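Peroxinectin A (Dictyostelium discoideum, PDB 6ERC) uses hydrogen peroxide to oxidise phenolic donors and small anions such as iodide and thiocyanate at a heme iron, acting as a secreted peroxidase. Local coordinates at residues T24-N38 with K130-N144. Residues are numbered along the deposited sequence; the frame is centred on the assembly and turned at random.
Sequences TPFIRLANPIKFNKN and KTVVDEDGKCYEQIN
Thr24 and Asn144 pair where strand 24-25 adds an outer edge to the antiparallel four-stranded sheet of this animal heme peroxidase, an example of a brief strand pairing extended by side chains. Asn144 N reaches Thr24 O at 3.0 Å, and Phe26 N binds Gln142 O at 2.8 Å. The Phe26 ring lies almost parallel to the Asn144 amide, planes 12° apart, with Asn144 CB over one face; Asn144 OD1 is itself held by Leu85 N.

Beyond the strand, residues Phe26 to Asn38 run as a loop pinned first by a salt bridge. Arg28 bends at chi2 (-85°), which points NE at Glu141 OE2, 2.9 Å away; this oxygen lies near the guanidinium plane and receives the bond on its syn lone pair. NH2 donates to His390 O, a second grip on the buried cation, while Pro32 CB covers one guanidinium face.

Farther along, chi1 of Phe35 (48°) turns the ring back toward 130-144 although CB points away. Gln142 NE2 lies over one face, its OE1 hydrogen-bonded by Asn294 ND2; Asp134 OD1 merely lies over the other, and Tyr140 O is at the edge. Lys37 N donates to Asp134 OD1 at 3.1 Å, and Lys37 CE lies over the Tyr140 ring, 3.8 Å from its centroid.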
ATOM      1  N   THR A  24     -11.876  -5.465  11.429  1.00 56.89           N
ATOM      2  CA  THR A  24     -12.303  -6.859  11.388  1.00 57.23           C
ATOM      3  C   THR A  24     -11.124  -7.773  11.062  1.00 58.08           C
ATOM      4  O   THR A  24     -10.191  -7.361  10.360  1.00 55.87           O
ATOM      5  CB  THR A  24     -13.408  -7.079  10.346  1.00 57.57           C
ATOM      6  OG1 THR A  24     -12.938  -6.691   9.052  1.00 57.72           O
ATOM      7  CG2 THR A  24     -14.654  -6.280  10.702  1.00 57.09           C
ATOM      8  N   PRO A  25     -11.125  -9.009  11.570  1.00 58.23           N
ATOM      9  CA  PRO A  25      -9.984  -9.903  11.330  1.00 56.76           C
ATOM     10  C   PRO A  25      -9.704 -10.075   9.846  1.00 56.13           C
ATOM     11  O   PRO A  25     -10.606 -10.026   9.001  1.00 55.77           O
ATOM     12  CB  PRO A  25     -10.414 -11.235  11.966  1.00 55.96           C
ATOM     13  CG  PRO A  25     -11.617 -10.944  12.824  1.00 55.96           C
ATOM     14  CD  PRO A  25     -12.051  -9.521  12.598  1.00 56.58           C
ATOM     15  N   PHE A  26      -8.420 -10.246   9.534  1.00 54.80           N
ATOM     16  CA  PHE A  26      -8.016 -10.571   8.172  1.00 53.73           C
ATOM     17  C   PHE A  26      -8.485 -11.972   7.791  1.00 53.99           C
ATOM     18  O   PHE A  26      -8.871 -12.786   8.638  1.00 55.09           O
ATOM     19  CB  PHE A  26      -6.492 -10.487   8.010  1.00 54.46           C
ATOM     20  CG  PHE A  26      -5.962  -9.086   7.919  1.00 55.09           C
ATOM     21  CD1 PHE A  26      -6.066  -8.365   6.741  1.00 54.38           C
ATOM     22  CD2 PHE A  26      -5.319  -8.501   9.000  1.00 56.65           C
ATOM     23  CE1 PHE A  26      -5.559  -7.081   6.651  1.00 54.75           C
ATOM     24  CE2 PHE A  26      -4.812  -7.217   8.914  1.00 57.04           C
ATOM     25  CZ  PHE A  26      -4.932  -6.509   7.736  1.00 55.77           C
ATOM     26  N   ILE A  27      -8.435 -12.245   6.498  1.00 53.70           N
ATOM     27  CA  ILE A  27      -8.698 -13.576   5.969  1.00 54.08           C
ATOM     28  C   ILE A  27      -7.370 -14.315   5.830  1.00 53.85           C
ATOM     29  O   ILE A  27      -6.299 -13.709   5.761  1.00 52.83           O
ATOM     30  CB  ILE A  27      -9.450 -13.499   4.613  1.00 54.36           C
ATOM     31  CG1 ILE A  27     -10.828 -12.857   4.796  1.00 55.51           C
ATOM     32  CG2 ILE A  27      -9.609 -14.869   3.967  1.00 55.19           C
ATOM     33  CD1 ILE A  27     -11.772 -13.636   5.705  1.00 55.78           C
ATOM     34  N   ARG A  28      -7.438 -15.644   5.809  1.00 52.10           N
ATOM     35  CA  ARG A  28      -6.273 -16.491   5.596  1.00 53.52           C
ATOM     36  C   ARG A  28      -6.494 -17.351   4.361  1.00 52.34           C
ATOM     37  O   ARG A  28      -7.524 -18.022   4.243  1.00 53.16           O
ATOM     38  CB  ARG A  28      -6.005 -17.387   6.811  1.00 54.60           C
ATOM     39  CG  ARG A  28      -5.607 -16.645   8.074  1.00 54.79           C
ATOM     40  CD  ARG A  28      -4.117 -16.345   8.123  1.00 53.40           C
ATOM     41  NE  ARG A  28      -3.756 -15.686   9.375  1.00 54.61           N
ATOM     42  CZ  ARG A  28      -2.524 -15.317   9.708  1.00 53.87           C
ATOM     43  NH1 ARG A  28      -1.508 -15.541   8.887  1.00 53.42           N
ATOM     44  NH2 ARG A  28      -2.309 -14.720  10.872  1.00 54.69           N
ATOM     45  N   LEU A  29      -5.530 -17.323   3.442  1.00 52.17           N
ATOM     46  CA  LEU A  29      -5.505 -18.308   2.368  1.00 53.21           C
ATOM     47  C   LEU A  29      -4.871 -19.612   2.825  1.00 53.14           C
ATOM     48  O   LEU A  29      -5.211 -20.679   2.304  1.00 54.89           O
ATOM     49  CB  LEU A  29      -4.738 -17.765   1.162  1.00 53.70           C
ATOM     50  CG  LEU A  29      -5.173 -16.402   0.620  1.00 52.09           C
ATOM     51  CD1 LEU A  29      -4.323 -16.036  -0.586  1.00 51.12           C
ATOM     52  CD2 LEU A  29      -6.651 -16.402   0.265  1.00 50.43           C
ATOM     53  N   ALA A  30      -3.959 -19.541   3.795  1.00 53.63           N
ATOM     54  CA  ALA A  30      -3.241 -20.701   4.298  1.00 53.98           C
ATOM     55  C   ALA A  30      -3.204 -20.644   5.819  1.00 53.96           C
ATOM     56  O   ALA A  30      -3.147 -19.564   6.412  1.00 54.56           O
ATOM     57  CB  ALA A  30      -1.815 -20.752   3.740  1.00 52.61           C
ATOM     58  N   ASN A  31      -3.242 -21.815   6.446  1.00 55.57           N
ATOM     59  CA  ASN A  31      -3.172 -21.869   7.898  1.00 56.02           C
ATOM     60  C   ASN A  31      -1.908 -21.159   8.382  1.00 55.21           C
ATOM     61  O   ASN A  31      -0.835 -21.344   7.800  1.00 55.14           O
ATOM     62  CB  ASN A  31      -3.168 -23.317   8.390  1.00 54.50           C
ATOM     63  CG  ASN A  31      -4.525 -23.971   8.293  1.00 55.18           C
ATOM     64  OD1 ASN A  31      -5.327 -23.900   9.223  1.00 56.10           O
ATOM     65  ND2 ASN A  31      -4.791 -24.616   7.166  1.00 55.59           N
ATOM     66  N   PRO A  32      -1.995 -20.335   9.421  1.00 56.22           N
ATOM     67  CA  PRO A  32      -0.776 -19.759   9.998  1.00 56.29           C
ATOM     68  C   PRO A  32      -0.083 -20.732  10.938  1.00 56.30           C
ATOM     69  O   PRO A  32      -0.705 -21.619  11.526  1.00 56.07           O
ATOM     70  CB  PRO A  32      -1.295 -18.532  10.760  1.00 55.08           C
ATOM     71  CG  PRO A  32      -2.691 -18.884  11.125  1.00 54.72           C
ATOM     72  CD  PRO A  32      -3.214 -19.762  10.022  1.00 55.09           C
ATOM     73  N   ILE A  33       1.235 -20.562  11.065  1.00 56.08           N
ATOM     74  CA  ILE A  33       2.004 -21.282  12.072  1.00 56.49           C
ATOM     75  C   ILE A  33       1.937 -20.490  13.369  1.00 56.89           C
ATOM     76  O   ILE A  33       1.759 -19.269  13.362  1.00 58.43           O
ATOM     77  CB  ILE A  33       3.464 -21.518  11.626  1.00 57.10           C
ATOM     78  CG1 ILE A  33       4.165 -20.198  11.295  1.00 57.57           C
ATOM     79  CG2 ILE A  33       3.507 -22.454  10.432  1.00 57.77           C
ATOM     80  CD1 ILE A  33       5.670 -20.339  11.127  1.00 57.61           C
ATOM     81  N   LYS A  34       2.075 -21.189  14.495  1.00 57.94           N
ATOM     82  CA  LYS A  34       1.967 -20.546  15.799  1.00 58.19           C
ATOM     83  C   LYS A  34       2.893 -19.341  15.882  1.00 57.58           C
ATOM     84  O   LYS A  34       4.097 -19.446  15.634  1.00 59.46           O
ATOM     85  CB  LYS A  34       2.299 -21.549  16.907  1.00 58.77           C
ATOM     86  CG  LYS A  34       1.386 -22.766  16.935  1.00 59.03           C
ATOM     87  CD  LYS A  34       1.412 -23.467  18.290  1.00 60.66           C
ATOM     88  CE  LYS A  34       2.797 -23.975  18.650  1.00 59.92           C
ATOM     89  NZ  LYS A  34       2.786 -24.726  19.942  1.00 63.51           N
ATOM     90  N   PHE A  35       2.322 -18.188  16.228  1.00 57.19           N
ATOM     91  CA  PHE A  35       3.082 -16.950  16.339  1.00 58.77           C
ATOM     92  C   PHE A  35       3.141 -16.414  17.763  1.00 58.92           C
ATOM     93  O   PHE A  35       3.795 -15.392  17.995  1.00 59.76           O
ATOM     94  CB  PHE A  35       2.506 -15.877  15.397  1.00 58.79           C
ATOM     95  CG  PHE A  35       1.009 -15.730  15.470  1.00 57.64           C
ATOM     96  CD1 PHE A  35       0.421 -14.944  16.446  1.00 57.87           C
ATOM     97  CD2 PHE A  35       0.194 -16.362  14.547  1.00 57.54           C
ATOM     98  CE1 PHE A  35      -0.950 -14.805  16.509  1.00 57.57           C
ATOM     99  CE2 PHE A  35      -1.180 -16.225  14.606  1.00 57.09           C
ATOM    100  CZ  PHE A  35      -1.752 -15.445  15.587  1.00 57.21           C
ATOM    101  N   ASN A  36       2.486 -17.071  18.718  1.00 60.19           N
ATOM    102  CA  ASN A  36       2.617 -16.748  20.139  1.00 61.00           C
ATOM    103  C   ASN A  36       2.369 -15.256  20.385  1.00 59.79           C
ATOM    104  O   ASN A  36       3.260 -14.491  20.752  1.00 59.54           O
ATOM    105  CB  ASN A  36       4.001 -17.173  20.641  1.00 60.89           C
ATOM    106  CG  ASN A  36       4.071 -17.262  22.148  1.00 60.68           C
ATOM    107  OD1 ASN A  36       3.640 -18.247  22.740  1.00 62.07           O
ATOM    108  ND2 ASN A  36       4.622 -16.236  22.776  1.00 62.71           N
ATOM    109  N   LYS A  37       1.106 -14.872  20.181  1.00 60.95           N
ATOM    110  CA  LYS A  37       0.716 -13.464  20.190  1.00 62.29           C
ATOM    111  C   LYS A  37       1.268 -12.728  21.407  1.00 61.99           C
ATOM    112  O   LYS A  37       1.957 -11.710  21.276  1.00 61.73           O
ATOM    113  CB  LYS A  37      -0.811 -13.349  20.150  1.00 60.22           C
ATOM    114  CG  LYS A  37      -1.319 -11.915  20.040  1.00 59.13           C
ATOM    115  CD  LYS A  37      -2.783 -11.795  20.444  1.00 60.45           C
ATOM    116  CE  LYS A  37      -2.976 -11.871  21.957  1.00 60.99           C
ATOM    117  NZ  LYS A  37      -2.309 -10.744  22.673  1.00 62.09           N
ATOM    118  N   ASN A  38       0.957 -13.222  22.607  1.00 59.97           N
ATOM    119  CA  ASN A  38       1.293 -12.493  23.824  1.00 62.18           C
ATOM    120  C   ASN A  38       2.795 -12.413  24.074  1.00 62.86           C
ATOM    121  O   ASN A  38       3.231 -11.562  24.858  1.00 63.54           O
ATOM    122  CB  ASN A  38       0.602 -13.142  25.023  1.00 63.73           C
ATOM    123  CG  ASN A  38      -0.905 -13.024  24.954  1.00 62.83           C
ATOM    124  OD1 ASN A  38      -1.438 -12.018  24.483  1.00 62.19           O
ATOM    125  ND2 ASN A  38      -1.601 -14.056  25.418  1.00 62.83           N
ATOM    126  N   LYS A 130      -9.286 -20.839   8.489  1.00 54.19           N
ATOM    127  CA  LYS A 130      -7.893 -21.273   8.586  1.00 55.34           C
ATOM    128  C   LYS A 130      -7.220 -20.459   9.688  1.00 55.56           C
ATOM    129  O   LYS A 130      -6.819 -19.313   9.471  1.00 55.05           O
ATOM    130  CB  LYS A 130      -7.171 -21.102   7.251  1.00 54.17           C
ATOM    131  CG  LYS A 130      -7.695 -21.983   6.131  1.00 54.26           C
ATOM    132  CD  LYS A 130      -6.928 -21.737   4.835  1.00 53.77           C
ATOM    133  CE  LYS A 130      -7.509 -22.538   3.679  1.00 53.66           C
ATOM    134  NZ  LYS A 130      -7.386 -24.006   3.892  1.00 56.45           N
ATOM    135  N   THR A 131      -7.091 -21.053  10.869  1.00 57.58           N
ATOM    136  CA  THR A 131      -6.396 -20.413  11.981  1.00 58.12           C
ATOM    137  C   THR A 131      -5.377 -21.408  12.532  1.00 55.31           C
ATOM    138  O   THR A 131      -5.014 -22.399  11.886  1.00 54.21           O
ATOM    139  CB  THR A 131      -7.382 -19.943  13.058  1.00 57.00           C
ATOM    140  OG1 THR A 131      -6.672 -19.227  14.080  1.00 56.49           O
ATOM    141  CG2 THR A 131      -8.113 -21.129  13.684  1.00 56.44           C
ATOM    142  N   VAL A 132      -4.893 -21.137  13.743  1.00 56.50           N
ATOM    143  CA  VAL A 132      -4.011 -22.050  14.458  1.00 58.91           C
ATOM    144  C   VAL A 132      -4.211 -21.834  15.950  1.00 58.14           C
ATOM    145  O   VAL A 132      -4.474 -20.718  16.405  1.00 57.78           O
ATOM    146  CB  VAL A 132      -2.527 -21.853  14.068  1.00 57.86           C
ATOM    147  CG1 VAL A 132      -2.013 -20.482  14.509  1.00 57.19           C
ATOM    148  CG2 VAL A 132      -1.676 -22.960  14.665  1.00 57.30           C
ATOM    149  N   VAL A 133      -4.084 -22.916  16.713  1.00 58.29           N
ATOM    150  CA  VAL A 133      -4.142 -22.828  18.168  1.00 59.41           C
ATOM    151  C   VAL A 133      -2.837 -22.202  18.650  1.00 59.12           C
ATOM    152  O   VAL A 133      -1.765 -22.798  18.517  1.00 59.21           O
ATOM    153  CB  VAL A 133      -4.375 -24.201  18.808  1.00 59.90           C
ATOM    154  CG1 VAL A 133      -4.205 -24.134  20.327  1.00 60.33           C
ATOM    155  CG2 VAL A 133      -5.764 -24.714  18.458  1.00 59.15           C
ATOM    156  N   ASP A 134      -2.925 -20.995  19.202  1.00 59.89           N
ATOM    157  CA  ASP A 134      -1.749 -20.331  19.731  1.00 59.91           C
ATOM    158  C   ASP A 134      -1.146 -21.157  20.867  1.00 60.02           C
ATOM    159  O   ASP A 134      -1.747 -22.102  21.382  1.00 61.26           O
ATOM    160  CB  ASP A 134      -2.106 -18.929  20.226  1.00 59.52           C
ATOM    161  CG  ASP A 134      -0.889 -18.041  20.388  1.00 59.26           C
ATOM    162  OD1 ASP A 134      -0.406 -17.511  19.365  1.00 58.90           O
ATOM    163  OD2 ASP A 134      -0.415 -17.878  21.533  1.00 59.31           O
ATOM    164  N   GLU A 135       0.064 -20.773  21.263  1.00 60.10           N
ATOM    165  CA  GLU A 135       0.779 -21.505  22.297  1.00 61.12           C
ATOM    166  C   GLU A 135       0.153 -21.329  23.674  1.00 61.26           C
ATOM    167  O   GLU A 135       0.479 -22.097  24.584  1.00 61.35           O
ATOM    168  CB  GLU A 135       2.243 -21.066  22.294  1.00 61.44           C
ATOM    169  CG  GLU A 135       2.793 -20.909  20.871  1.00 62.94           C
ATOM    170  CD  GLU A 135       4.295 -20.749  20.807  1.00 63.57           C
ATOM    171  OE1 GLU A 135       4.984 -21.108  21.785  1.00 63.19           O
ATOM    172  OE2 GLU A 135       4.780 -20.263  19.760  1.00 63.88           O
ATOM    173  N   ASP A 136      -0.741 -20.358  23.848  1.00 61.25           N
ATOM    174  CA  ASP A 136      -1.501 -20.215  25.082  1.00 61.68           C
ATOM    175  C   ASP A 136      -2.830 -20.956  25.036  1.00 61.48           C
ATOM    176  O   ASP A 136      -3.625 -20.840  25.975  1.00 60.72           O
ATOM    177  CB  ASP A 136      -1.739 -18.734  25.394  1.00 61.69           C
ATOM    178  CG  ASP A 136      -2.654 -18.058  24.385  1.00 62.65           C
ATOM    179  OD1 ASP A 136      -3.892 -18.156  24.533  1.00 60.88           O
ATOM    180  OD2 ASP A 136      -2.137 -17.423  23.443  1.00 62.34           O
ATOM    181  N   GLY A 137      -3.089 -21.711  23.971  1.00 60.23           N
ATOM    182  CA  GLY A 137      -4.279 -22.530  23.886  1.00 61.23           C
ATOM    183  C   GLY A 137      -5.477 -21.869  23.243  1.00 61.85           C
ATOM    184  O   GLY A 137      -6.572 -22.441  23.284  1.00 62.81           O
ATOM    185  N   LYS A 138      -5.311 -20.690  22.650  1.00 61.33           N
ATOM    186  CA  LYS A 138      -6.406 -19.974  22.014  1.00 59.66           C
ATOM    187  C   LYS A 138      -6.013 -19.615  20.589  1.00 59.16           C
ATOM    188  O   LYS A 138      -4.855 -19.746  20.191  1.00 60.00           O
ATOM    189  CB  LYS A 138      -6.772 -18.713  22.806  1.00 61.61           C
ATOM    190  CG  LYS A 138      -7.157 -18.989  24.254  1.00 63.12           C
ATOM    191  CD  LYS A 138      -7.419 -17.702  25.026  1.00 63.86           C
ATOM    192  CE  LYS A 138      -7.630 -17.969  26.513  1.00 64.37           C
ATOM    193  NZ  LYS A 138      -7.889 -16.712  27.275  1.00 66.37           N
ATOM    194  N   CYS A 139      -6.991 -19.158  19.817  1.00 59.44           N
ATOM    195  CA  CYS A 139      -6.781 -18.818  18.417  1.00 58.80           C
ATOM    196  C   CYS A 139      -6.940 -17.320  18.210  1.00 58.42           C
ATOM    197  O   CYS A 139      -7.906 -16.708  18.689  1.00 57.57           O
ATOM    198  CB  CYS A 139      -7.749 -19.588  17.517  1.00 58.28           C
ATOM    199  SG  CYS A 139      -7.466 -21.368  17.521  1.00 59.47           S
ATOM    200  N   TYR A 140      -5.984 -16.740  17.489  1.00 56.82           N
ATOM    201  CA  TYR A 140      -5.962 -15.302  17.235  1.00 58.36           C
ATOM    202  C   TYR A 140      -5.852 -15.006  15.754  1.00 58.06           C
ATOM    203  O   TYR A 140      -5.300 -15.791  14.975  1.00 57.46           O
ATOM    204  CB  TYR A 140      -4.798 -14.597  17.947  1.00 57.93           C
ATOM    205  CG  TYR A 140      -4.840 -14.767  19.437  1.00 58.55           C
ATOM    206  CD1 TYR A 140      -4.061 -15.726  20.048  1.00 59.30           C
ATOM    207  CD2 TYR A 140      -5.676 -13.989  20.236  1.00 58.81           C
ATOM    208  CE1 TYR A 140      -4.087 -15.910  21.409  1.00 59.84           C
ATOM    209  CE2 TYR A 140      -5.712 -14.170  21.602  1.00 60.64           C
ATOM    210  CZ  TYR A 140      -4.919 -15.126  22.188  1.00 60.46           C
ATOM    211  OH  TYR A 140      -4.960 -15.295  23.553  1.00 62.59           O
ATOM    212  N   GLU A 141      -6.367 -13.839  15.394  1.00 58.68           N
ATOM    213  CA  GLU A 141      -6.269 -13.334  14.036  1.00 57.62           C
ATOM    214  C   GLU A 141      -5.968 -11.846  14.061  1.00 57.68           C
ATOM    215  O   GLU A 141      -6.437 -11.124  14.948  1.00 58.00           O
ATOM    216  CB  GLU A 141      -7.573 -13.607  13.263  1.00 57.13           C
ATOM    217  CG  GLU A 141      -7.526 -13.249  11.781  1.00 57.39           C
ATOM    218  CD  GLU A 141      -6.292 -13.801  11.075  1.00 57.25           C
ATOM    219  OE1 GLU A 141      -5.262 -13.092  11.032  1.00 55.57           O
ATOM    220  OE2 GLU A 141      -6.347 -14.941  10.566  1.00 57.64           O
ATOM    221  N   GLN A 142      -5.143 -11.407  13.111  1.00 56.86           N
ATOM    222  CA  GLN A 142      -4.790  -9.999  13.052  1.00 57.80           C
ATOM    223  C   GLN A 142      -5.964  -9.162  12.552  1.00 57.27           C
ATOM    224  O   GLN A 142      -6.838  -9.636  11.814  1.00 55.87           O
ATOM    225  CB  GLN A 142      -3.563  -9.775  12.158  1.00 57.42           C
ATOM    226  CG  GLN A 142      -2.220 -10.048  12.838  1.00 57.38           C
ATOM    227  CD  GLN A 142      -1.938 -11.528  13.026  1.00 57.20           C
ATOM    228  OE1 GLN A 142      -2.230 -12.344  12.152  1.00 55.55           O
ATOM    229  NE2 GLN A 142      -1.368 -11.879  14.170  1.00 57.32           N
ATOM    230  N   ILE A 143      -5.980  -7.898  12.977  1.00 56.78           N
ATOM    231  CA  ILE A 143      -7.106  -6.987  12.747  1.00 58.89           C
ATOM    232  C   ILE A 143      -6.730  -5.987  11.664  1.00 57.19           C
ATOM    233  O   ILE A 143      -5.681  -5.333  11.743  1.00 55.55           O
ATOM    234  CB  ILE A 143      -7.531  -6.264  14.048  1.00 59.60           C
ATOM    235  CG1 ILE A 143      -8.306  -7.223  14.989  1.00 58.62           C
ATOM    236  CG2 ILE A 143      -8.374  -5.017  13.707  1.00 58.03           C
ATOM    237  CD1 ILE A 143      -9.828  -7.227  14.795  1.00 58.75           C
ATOM    238  N   ASN A 144      -7.589  -5.874  10.656  1.00 58.32           N
ATOM    239  CA  ASN A 144      -7.446  -4.852   9.624  1.00 58.97           C
ATOM    240  C   ASN A 144      -8.074  -3.556  10.124  1.00 57.04           C
ATOM    241  O   ASN A 144      -9.302  -3.447  10.226  1.00 56.34           O
ATOM    242  CB  ASN A 144      -8.099  -5.290   8.309  1.00 56.41           C
ATOM    243  CG  ASN A 144      -7.804  -4.338   7.167  1.00 55.75           C
ATOM    244  OD1 ASN A 144      -7.081  -3.355   7.338  1.00 56.56           O
ATOM    245  ND2 ASN A 144      -8.346  -4.626   6.001  1.00 54.45           N
TER